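Local coordinates for uncharacterized protein (Brachypodium distachyon, PDB 4ME2) that probably binds RNA in a sequence-specific manner as a pentatricopeptide repeat protein, with group II intron RNA of the chloroplast a likely target, at residues R58-D63 against T70-A75; A62-P67 against H97-L102; A186-Y191 against A223-A228. One frame throughout, in Å; residues are numbered along the deposited sequence.

Contact 1 of 3, residues R58-D63 against T70-A75; sequences RLTAAD and TAAASA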
loop_
_atom_site.group_PDB
_atom_site.type_symbol
_atom_site.label_atom_id
_atom_site.label_comp_id
_atom_site.label_asym_id
_atom_site.label_seq_id
_atom_site.Cartn_x
_atom_site.Cartn_y
_atom_site.Cartn_z
ATOM N N ARG A 58 -8.665 0.922 23.322
ATOM C CA ARG A 58 -9.227 1.769 24.372
ATOM C C ARG A 58 -9.249 3.245 23.967
ATOM O O ARG A 58 -10.254 3.932 24.152
ATOM C CB ARG A 58 -8.426 1.579 25.662
ATOM C CG ARG A 58 -8.933 2.360 26.862
ATOM C CD ARG A 58 -8.005 2.184 28.061
ATOM N NE ARG A 58 -6.735 2.901 27.904
ATOM C CZ ARG A 58 -5.529 2.334 27.907
ATOM N NH1 ARG A 58 -5.389 1.023 28.074
ATOM N NH2 ARG A 58 -4.448 3.088 27.756
ATOM N N LEU A 59 -8.140 3.719 23.404
ATOM C CA LEU A 59 -8.002 5.121 23.003
ATOM C C LEU A 59 -8.937 5.526 21.868
ATOM O O LEU A 59 -9.217 6.711 21.679
ATOM C CB LEU A 59 -6.553 5.430 22.606
ATOM C CG LEU A 59 -5.525 5.433 23.742
ATOM C CD1 LEU A 59 -4.107 5.467 23.188
ATOM C CD2 LEU A 59 -5.774 6.597 24.687
ATOM N N THR A 60 -9.422 4.551 21.111
ATOM C CA THR A 60 -10.228 4.863 19.942
ATOM C C THR A 60 -11.634 4.297 20.036
ATOM O O THR A 60 -12.318 4.185 19.028
ATOM C CB THR A 60 -9.577 4.329 18.656
ATOM O OG1 THR A 60 -9.357 2.914 18.786
ATOM C CG2 THR A 60 -8.257 5.058 18.364
ATOM N N ALA A 61 -12.076 3.951 21.246
ATOM C CA ALA A 61 -13.353 3.262 21.405
ATOM C C ALA A 61 -14.524 4.098 20.898
ATOM O O ALA A 61 -15.514 3.555 20.404
ATOM C CB ALA A 61 -13.565 2.862 22.857
ATOM N N ALA A 62 -14.384 5.415 20.991
ATOM C CA ALA A 62 -15.438 6.341 20.575
ATOM C C ALA A 62 -15.201 6.941 19.192
ATOM O O ALA A 62 -16.147 7.345 18.513
ATOM C CB ALA A 62 -15.590 7.447 21.601
ATOM N N ASP A 63 -13.938 7.006 18.783
ATOM C CA ASP A 63 -13.569 7.710 17.561
ATOM C C ASP A 63 -12.379 7.013 16.928
ATOM O O ASP A 63 -11.260 7.104 17.435
ATOM C CB ASP A 63 -13.234 9.174 17.882
ATOM C CG ASP A 63 -13.015 10.024 16.637
ATOM O OD1 ASP A 63 -13.118 9.496 15.509
ATOM O OD2 ASP A 63 -12.736 11.235 16.791
ATOM N N THR A 70 -4.595 8.109 14.357
ATOM C CA THR A 70 -3.194 8.506 14.184
ATOM C C THR A 70 -2.563 8.903 15.518
ATOM O O THR A 70 -1.478 8.433 15.869
ATOM C CB THR A 70 -3.045 9.653 13.160
ATOM O OG1 THR A 70 -3.517 9.212 11.881
ATOM C CG2 THR A 70 -1.589 10.078 13.034
ATOM N N ALA A 71 -3.251 9.764 16.262
ATOM C CA ALA A 71 -2.770 10.204 17.565
ATOM C C ALA A 71 -2.702 9.025 18.524
ATOM O O ALA A 71 -1.743 8.878 19.292
ATOM C CB ALA A 71 -3.678 11.287 18.124
ATOM N N ALA A 72 -3.723 8.180 18.473
ATOM C CA ALA A 72 -3.785 7.066 19.385
ATOM C C ALA A 72 -2.664 6.091 19.069
ATOM O O ALA A 72 -2.061 5.546 19.975
ATOM C CB ALA A 72 -5.137 6.383 19.328
ATOM N N ALA A 73 -2.376 5.889 17.784
ATOM C CA ALA A 73 -1.388 4.883 17.383
ATOM C C ALA A 73 0.026 5.252 17.817
ATOM O O ALA A 73 0.780 4.394 18.269
ATOM C CB ALA A 73 -1.448 4.624 15.885
ATOM N N SER A 74 0.390 6.524 17.694
ATOM C CA SER A 74 1.701 6.941 18.179
ATOM C C SER A 74 1.802 6.811 19.698
ATOM O O SER A 74 2.827 6.376 20.210
ATOM C CB SER A 74 2.066 8.353 17.706
ATOM O OG SER A 74 1.137 9.313 18.168
ATOM N N ALA A 75 0.740 7.167 20.414
ATOM C CA ALA A 75 0.741 7.071 21.872
ATOM C C ALA A 75 0.812 5.621 22.347
ATOM O O ALA A 75 1.574 5.293 23.254
ATOM C CB ALA A 75 -0.483 7.763 22.456
#
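Ala72 sets its methyl against both Leu59 and Thr60. Its CB lies 3.5 Å from CG2 of Thr60 and 3.7 Å from CB of Leu59. One small side chain therefore touches two consecutive residues of the other segment. The backbones are close here, with CA of Leu59 5.9 Å from CA of Ala72. Leu59 carries its branched end further along helix 66-77. Its CD1 comes within 4.4 Å of CB of Ala75, one helical turn past Ala72. This outer touch is looser than the inner two.

The rotation of Thr60 decides which of its branches makes the contact. With chi1 at 56°, CG2 stands anti to the carbonyl carbon and meets Ala72. OG1 is turned to other work. It donates to the carbonyl O of Leu56, in the turn of helix just before. That bond helps to fix the side chain while its methyl packs.

On the helix side, OG of Ser74 bonds to the carbonyl O of Ala71 at 3.1 Å. It approaches from above the carbonyl plane, 38° out of it. The backbone N of Ala75 reaches the same oxygen from the same face. Further out, Leu59 also touches Ala76. Ala73 packs on Ala103 and Val107 of helix 98-109.

The segments are only seven residues apart. The contact closes the turn between two consecutive helices, 47-59 and 66-77, of the all-helical pentatricopeptide repeat fold. No hydrogen bond crosses it. The fit therefore rests on close packing of methyl and methylene groups, and the small side chain of Ala72 goes with the short approach of the two backbones.

Contact 2 of 3, residues A62-P67 against H97-L102; sequences ADRSPP and HWSLAL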
loop_
_atom_site.group_PDB
_atom_site.type_symbol
_atom_site.label_atom_id
_atom_site.label_comp_id
_atom_site.label_asym_id
_atom_site.label_seq_id
_atom_site.Cartn_x
_atom_site.Cartn_y
_atom_site.Cartn_z
ATOM N N ALA A 62 -14.384 5.415 20.991
ATOM C CA ALA A 62 -15.438 6.341 20.575
ATOM C C ALA A 62 -15.201 6.941 19.192
ATOM O O ALA A 62 -16.147 7.345 18.513
ATOM C CB ALA A 62 -15.590 7.447 21.601
ATOM N N ASP A 63 -13.938 7.006 18.783
ATOM C CA ASP A 63 -13.569 7.710 17.561
ATOM C C ASP A 63 -12.379 7.013 16.928
ATOM O O ASP A 63 -11.260 7.104 17.435
ATOM C CB ASP A 63 -13.234 9.174 17.882
ATOM C CG ASP A 63 -13.015 10.024 16.637
ATOM O OD1 ASP A 63 -13.118 9.496 15.509
ATOM O OD2 ASP A 63 -12.736 11.235 16.791
ATOM N N ARG A 64 -12.636 6.308 15.831
ATOM C CA ARG A 64 -11.583 5.633 15.072
ATOM C C ARG A 64 -11.267 6.326 13.740
ATOM O O ARG A 64 -10.639 5.733 12.858
ATOM C CB ARG A 64 -11.918 4.141 14.883
ATOM C CG ARG A 64 -11.150 3.232 15.838
ATOM C CD ARG A 64 -11.904 1.976 16.258
ATOM N NE ARG A 64 -11.490 1.510 17.589
ATOM C CZ ARG A 64 -11.968 0.431 18.207
ATOM N NH1 ARG A 64 -12.880 -0.335 17.623
ATOM N NH2 ARG A 64 -11.532 0.112 19.423
ATOM N N SER A 65 -11.680 7.587 13.607
ATOM C CA SER A 65 -11.344 8.396 12.425
ATOM C C SER A 65 -9.834 8.670 12.334
ATOM O O SER A 65 -9.134 8.675 13.351
ATOM C CB SER A 65 -12.114 9.713 12.430
ATOM O OG SER A 65 -11.574 10.604 13.387
ATOM N N PRO A 66 -9.329 8.917 11.112
ATOM C CA PRO A 66 -7.878 8.979 10.927
ATOM C C PRO A 66 -7.121 9.875 11.925
ATOM O O PRO A 66 -6.132 9.421 12.497
ATOM C CB PRO A 66 -7.731 9.458 9.479
ATOM C CG PRO A 66 -8.957 8.932 8.811
ATOM C CD PRO A 66 -10.048 9.071 9.830
ATOM N N PRO A 67 -7.587 11.118 12.170
ATOM C CA PRO A 67 -6.833 11.908 13.153
ATOM C C PRO A 67 -6.758 11.253 14.544
ATOM O O PRO A 67 -5.690 11.256 15.172
ATOM C CB PRO A 67 -7.614 13.226 13.220
ATOM C CG PRO A 67 -8.344 13.307 11.923
ATOM C CD PRO A 67 -8.705 11.890 11.589
ATOM N N HIS A 97 -9.633 -5.242 13.015
ATOM C CA HIS A 97 -9.602 -3.800 13.245
ATOM C C HIS A 97 -8.738 -3.153 12.206
ATOM O O HIS A 97 -7.619 -2.731 12.492
ATOM C CB HIS A 97 -9.079 -3.471 14.635
ATOM C CG HIS A 97 -9.910 -4.053 15.745
ATOM N ND1 HIS A 97 -11.191 -3.688 15.963
ATOM C CD2 HIS A 97 -9.604 -5.012 16.699
ATOM C CE1 HIS A 97 -11.675 -4.381 17.010
ATOM N NE2 HIS A 97 -10.703 -5.190 17.460
ATOM N N TRP A 98 -9.262 -3.069 10.990
ATOM C CA TRP A 98 -8.475 -2.653 9.831
ATOM C C TRP A 98 -7.916 -1.252 9.973
ATOM O O TRP A 98 -6.717 -1.034 9.753
ATOM C CB TRP A 98 -9.294 -2.835 8.560
ATOM C CG TRP A 98 -8.499 -2.570 7.327
ATOM C CD1 TRP A 98 -7.713 -3.460 6.612
ATOM C CD2 TRP A 98 -8.372 -1.296 6.642
ATOM N NE1 TRP A 98 -7.125 -2.833 5.544
ATOM C CE2 TRP A 98 -7.475 -1.525 5.511
ATOM C CE3 TRP A 98 -8.887 -0.030 6.849
ATOM C CZ2 TRP A 98 -7.132 -0.514 4.633
ATOM C CZ3 TRP A 98 -8.540 0.987 5.958
ATOM C CH2 TRP A 98 -7.681 0.750 4.873
ATOM N N SER A 99 -8.749 -0.288 10.365
ATOM C CA SER A 99 -8.274 1.097 10.498
ATOM C C SER A 99 -7.156 1.249 11.546
ATOM O O SER A 99 -6.223 2.025 11.344
ATOM C CB SER A 99 -9.427 2.064 10.781
ATOM O OG SER A 99 -9.892 1.907 12.103
ATOM N N LEU A 100 -7.254 0.504 12.651
ATOM C CA LEU A 100 -6.231 0.528 13.698
ATOM C C LEU A 100 -4.955 -0.142 13.217
ATOM O O LEU A 100 -3.863 0.312 13.543
ATOM C CB LEU A 100 -6.708 -0.166 14.973
ATOM C CG LEU A 100 -7.929 0.447 15.664
ATOM C CD1 LEU A 100 -8.155 -0.226 17.010
ATOM C CD2 LEU A 100 -7.739 1.939 15.847
ATOM N N ALA A 101 -5.104 -1.226 12.454
ATOM C CA ALA A 101 -3.936 -1.926 11.908
ATOM C C ALA A 101 -3.200 -1.032 10.916
ATOM O O ALA A 101 -1.962 -1.052 10.853
ATOM C CB ALA A 101 -4.337 -3.247 11.260
ATOM N N LEU A 102 -3.958 -0.255 10.143
ATOM C CA LEU A 102 -3.381 0.688 9.179
ATOM C C LEU A 102 -2.627 1.783 9.925
ATOM O O LEU A 102 -1.531 2.174 9.525
ATOM C CB LEU A 102 -4.473 1.332 8.316
ATOM C CG LEU A 102 -4.263 1.670 6.830
ATOM C CD1 LEU A 102 -4.971 2.967 6.455
ATOM C CD2 LEU A 102 -2.813 1.689 6.361
#
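Arg64 lays its aliphatic stem across the end of Leu100. This is the tight part of the contact. CG of Arg64 is 3.6 Å from CD2 of Leu100, and NE of Arg64 is 3.8 Å from CD1 of the same residue. CD1 sits over one face of the guanidinium. The two methyls of the leucine thus share the work: one meets the stem, the other the flat head. The Leu100 side chain leaves its helix at an angle, but its end swings closer, with CG anti to the carbonyl carbon (chi1 -62°). Leu100 is buried and also packs on Leu56 and Leu92.

The guanidinium is steadied from outside the two segments. NE bonds to OG1 of Thr60, and NH2 donates to the carbonyl O of Lys57. Both partners belong to the chain around the C-terminal part of helix 47-59. The contact thus ties the loop before helix 66-77 to the start of helix 98-109, within the array of helix-turn-helix repeats that defines pentatricopeptide repeat proteins. An Asx turn shapes this loop. OD1 of Asp63 accepts from the backbone N of Ser65 at 3.1 Å and from OG of Ser65 at 2.8 Å. Both donors come from the same face of the carboxylate.

The other side is looser, and its residues are partly exposed. NH1 of Arg64 stays 4.1 Å from ND1 of His97, too far for a hydrogen bond. The guanidinium and imidazole planes stand 65° apart, so they do not stack. Were the histidine protonated, the two charges would probably disfavour a closer approach. OG of Ser99 likewise stops 4.0 Å from the carbonyl O of Arg64. It borders the arginine without bonding to it.

Contact 3 of 3, residues A186-Y191 against A223-A228; sequences AAWRVY and AAEVEA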
loop_
_atom_site.group_PDB
_atom_site.type_symbol
_atom_site.label_atom_id
_atom_site.label_comp_id
_atom_site.label_asym_id
_atom_site.label_seq_id
_atom_site.Cartn_x
_atom_site.Cartn_y
_atom_site.Cartn_z
ATOM N N ALA A 186 -5.483 4.908 -7.855
ATOM C CA ALA A 186 -4.339 4.400 -7.090
ATOM C C ALA A 186 -3.517 3.400 -7.909
ATOM O O ALA A 186 -2.286 3.490 -7.951
ATOM C CB ALA A 186 -4.792 3.784 -5.770
ATOM N N ALA A 187 -4.194 2.461 -8.572
ATOM C CA ALA A 187 -3.499 1.486 -9.418
ATOM C C ALA A 187 -2.744 2.198 -10.550
ATOM O O ALA A 187 -1.561 1.923 -10.811
ATOM C CB ALA A 187 -4.483 0.458 -9.973
ATOM N N TRP A 188 -3.423 3.128 -11.212
ATOM C CA TRP A 188 -2.775 3.915 -12.245
ATOM C C TRP A 188 -1.556 4.638 -11.710
ATOM O O TRP A 188 -0.501 4.643 -12.353
ATOM C CB TRP A 188 -3.753 4.891 -12.875
ATOM C CG TRP A 188 -3.050 5.804 -13.816
ATOM C CD1 TRP A 188 -2.713 7.135 -13.615
ATOM C CD2 TRP A 188 -2.492 5.454 -15.115
ATOM N NE1 TRP A 188 -2.036 7.626 -14.696
ATOM C CE2 TRP A 188 -1.875 6.671 -15.634
ATOM C CE3 TRP A 188 -2.474 4.302 -15.888
ATOM C CZ2 TRP A 188 -1.255 6.707 -16.870
ATOM C CZ3 TRP A 188 -1.850 4.349 -17.136
ATOM C CH2 TRP A 188 -1.254 5.523 -17.612
ATOM N N ARG A 189 -1.687 5.247 -10.531
ATOM C CA ARG A 189 -0.575 5.982 -9.926
ATOM C C ARG A 189 0.662 5.100 -9.802
ATOM O O ARG A 189 1.754 5.504 -10.203
ATOM C CB ARG A 189 -0.964 6.573 -8.563
ATOM C CG ARG A 189 -1.688 7.913 -8.640
ATOM C CD ARG A 189 -0.860 9.062 -8.060
ATOM N NE ARG A 189 0.488 9.144 -8.609
ATOM C CZ ARG A 189 1.568 9.548 -7.938
ATOM N NH1 ARG A 189 1.492 9.905 -6.663
ATOM N NH2 ARG A 189 2.742 9.581 -8.548
ATOM N N VAL A 190 0.487 3.895 -9.260
ATOM C CA VAL A 190 1.600 2.950 -9.100
ATOM C C VAL A 190 2.168 2.520 -10.452
ATOM O O VAL A 190 3.391 2.537 -10.662
ATOM C CB VAL A 190 1.181 1.683 -8.323
ATOM C CG1 VAL A 190 2.285 0.636 -8.382
ATOM C CG2 VAL A 190 0.852 2.017 -6.878
ATOM N N TYR A 191 1.278 2.106 -11.353
ATOM C CA TYR A 191 1.690 1.674 -12.685
ATOM C C TYR A 191 2.473 2.771 -13.411
ATOM O O TYR A 191 3.541 2.516 -13.975
ATOM C CB TYR A 191 0.477 1.223 -13.508
ATOM C CG TYR A 191 0.811 0.885 -14.944
ATOM C CD1 TYR A 191 0.659 1.836 -15.955
ATOM C CD2 TYR A 191 1.280 -0.382 -15.293
ATOM C CE1 TYR A 191 0.965 1.531 -17.277
ATOM C CE2 TYR A 191 1.585 -0.697 -16.613
ATOM C CZ TYR A 191 1.428 0.263 -17.596
ATOM O OH TYR A 191 1.731 -0.051 -18.901
ATOM N N ALA A 223 -6.841 3.342 -19.551
ATOM C CA ALA A 223 -6.941 2.074 -20.271
ATOM C C ALA A 223 -6.259 2.164 -21.630
ATOM O O ALA A 223 -5.527 1.262 -22.036
ATOM C CB ALA A 223 -8.397 1.667 -20.432
ATOM N N ALA A 224 -6.495 3.271 -22.328
ATOM C CA ALA A 224 -5.916 3.463 -23.650
ATOM C C ALA A 224 -4.386 3.548 -23.596
ATOM O O ALA A 224 -3.710 3.046 -24.488
ATOM C CB ALA A 224 -6.508 4.699 -24.310
ATOM N N GLU A 225 -3.854 4.176 -22.544
ATOM C CA GLU A 225 -2.406 4.244 -22.336
ATOM C C GLU A 225 -1.830 2.841 -22.163
ATOM O O GLU A 225 -0.838 2.484 -22.801
ATOM C CB GLU A 225 -2.058 5.093 -21.110
ATOM C CG GLU A 225 -2.499 6.547 -21.169
ATOM C CD GLU A 225 -1.490 7.454 -21.844
ATOM O OE1 GLU A 225 -1.575 8.673 -21.626
ATOM O OE2 GLU A 225 -0.610 6.966 -22.578
ATOM N N VAL A 226 -2.462 2.046 -21.305
ATOM C CA VAL A 226 -1.988 0.688 -21.050
ATOM C C VAL A 226 -2.064 -0.156 -22.320
ATOM O O VAL A 226 -1.135 -0.905 -22.628
ATOM C CB VAL A 226 -2.760 -0.010 -19.915
ATOM C CG1 VAL A 226 -2.168 -1.391 -19.666
ATOM C CG2 VAL A 226 -2.725 0.815 -18.636
ATOM N N GLU A 227 -3.155 -0.026 -23.071
ATOM C CA GLU A 227 -3.276 -0.758 -24.327
ATOM C C GLU A 227 -2.138 -0.407 -25.288
ATOM O O GLU A 227 -1.637 -1.271 -25.997
ATOM C CB GLU A 227 -4.646 -0.528 -24.969
ATOM C CG GLU A 227 -5.794 -1.114 -24.156
ATOM C CD GLU A 227 -7.157 -0.927 -24.804
ATOM O OE1 GLU A 227 -7.241 -0.301 -25.884
ATOM O OE2 GLU A 227 -8.154 -1.413 -24.230
ATOM N N ALA A 228 -1.723 0.858 -25.290
ATOM C CA ALA A 228 -0.575 1.294 -26.083
ATOM C C ALA A 228 0.707 0.594 -25.612
ATOM O O ALA A 228 1.488 0.090 -26.423
ATOM C CB ALA A 228 -0.428 2.810 -26.011
#
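Trp188 meets Val226 and Glu225 of another helix, and Tyr191 meets Val226. The apolar contacts come first. CG2 of Val226 lies at the edge of the indole, close to its plane, 3.9 Å from CZ3 of Trp188. The same methyl is 4.0 Å from CE1 of Tyr191, so it touches both aromatic rings. The two aromatic residues are one helical turn apart. Each has CG anti to the backbone N, with chi1 at 173° for Trp188 and 175° for Tyr191, which brings both rings up to the second helix.

The second kind of contact is made by the aliphatic part of a charged residue. CB of Glu225 is 3.6 Å from CH2 of Trp188, and CG of Glu225 follows at 3.9 Å from the same atom. The stem crosses the indole at a slant. An alanine in place of Trp188 removes the whole indole, and would probably open a gap beside CG2 of Val226 and the CB and CG of Glu225.

The short helix axes come no closer than 12.1 Å, and they run in the same general direction, 36° apart. Long side chains must bridge that distance. The contact joins helices 184-197 and 220-236 within the stacked helical hairpins of the pentatricopeptide repeat fold. Helix 204-216 is packed against both: its Tyr207 and Met210 touch Tyr191, and its Ala211 touches Val226.

Polar bonds lie at the border of the apolar patch. OE2 of Glu225 forms a salt bridge with NH2 of Arg196, whose side chain also touches both Trp188 and Tyr191. OH of Tyr191 is hydrogen-bonded to OD2 of Asp229, just beyond Ala228.

Contacts 1 and 2 are neighbours, with centres about 7 Å apart. They start from the same loop, and both use helix 66-77. They meet directly where OG1 of Thr60 packs 3.5 Å from CD2 of Leu100. Together they place the loop after helix 47-59 against two helices. Contact 3 lies on the opposite side of the chain's centre. Its centre is about 37 Å from that of contact 1 and about 30 Å from that of contact 2. The nearest atoms of contacts 2 and 3 are still about 11 Å apart. Contact 3 does not touch contacts 1 or 2, which lie toward the N-terminal end of the array. None of the three is assigned to a known site.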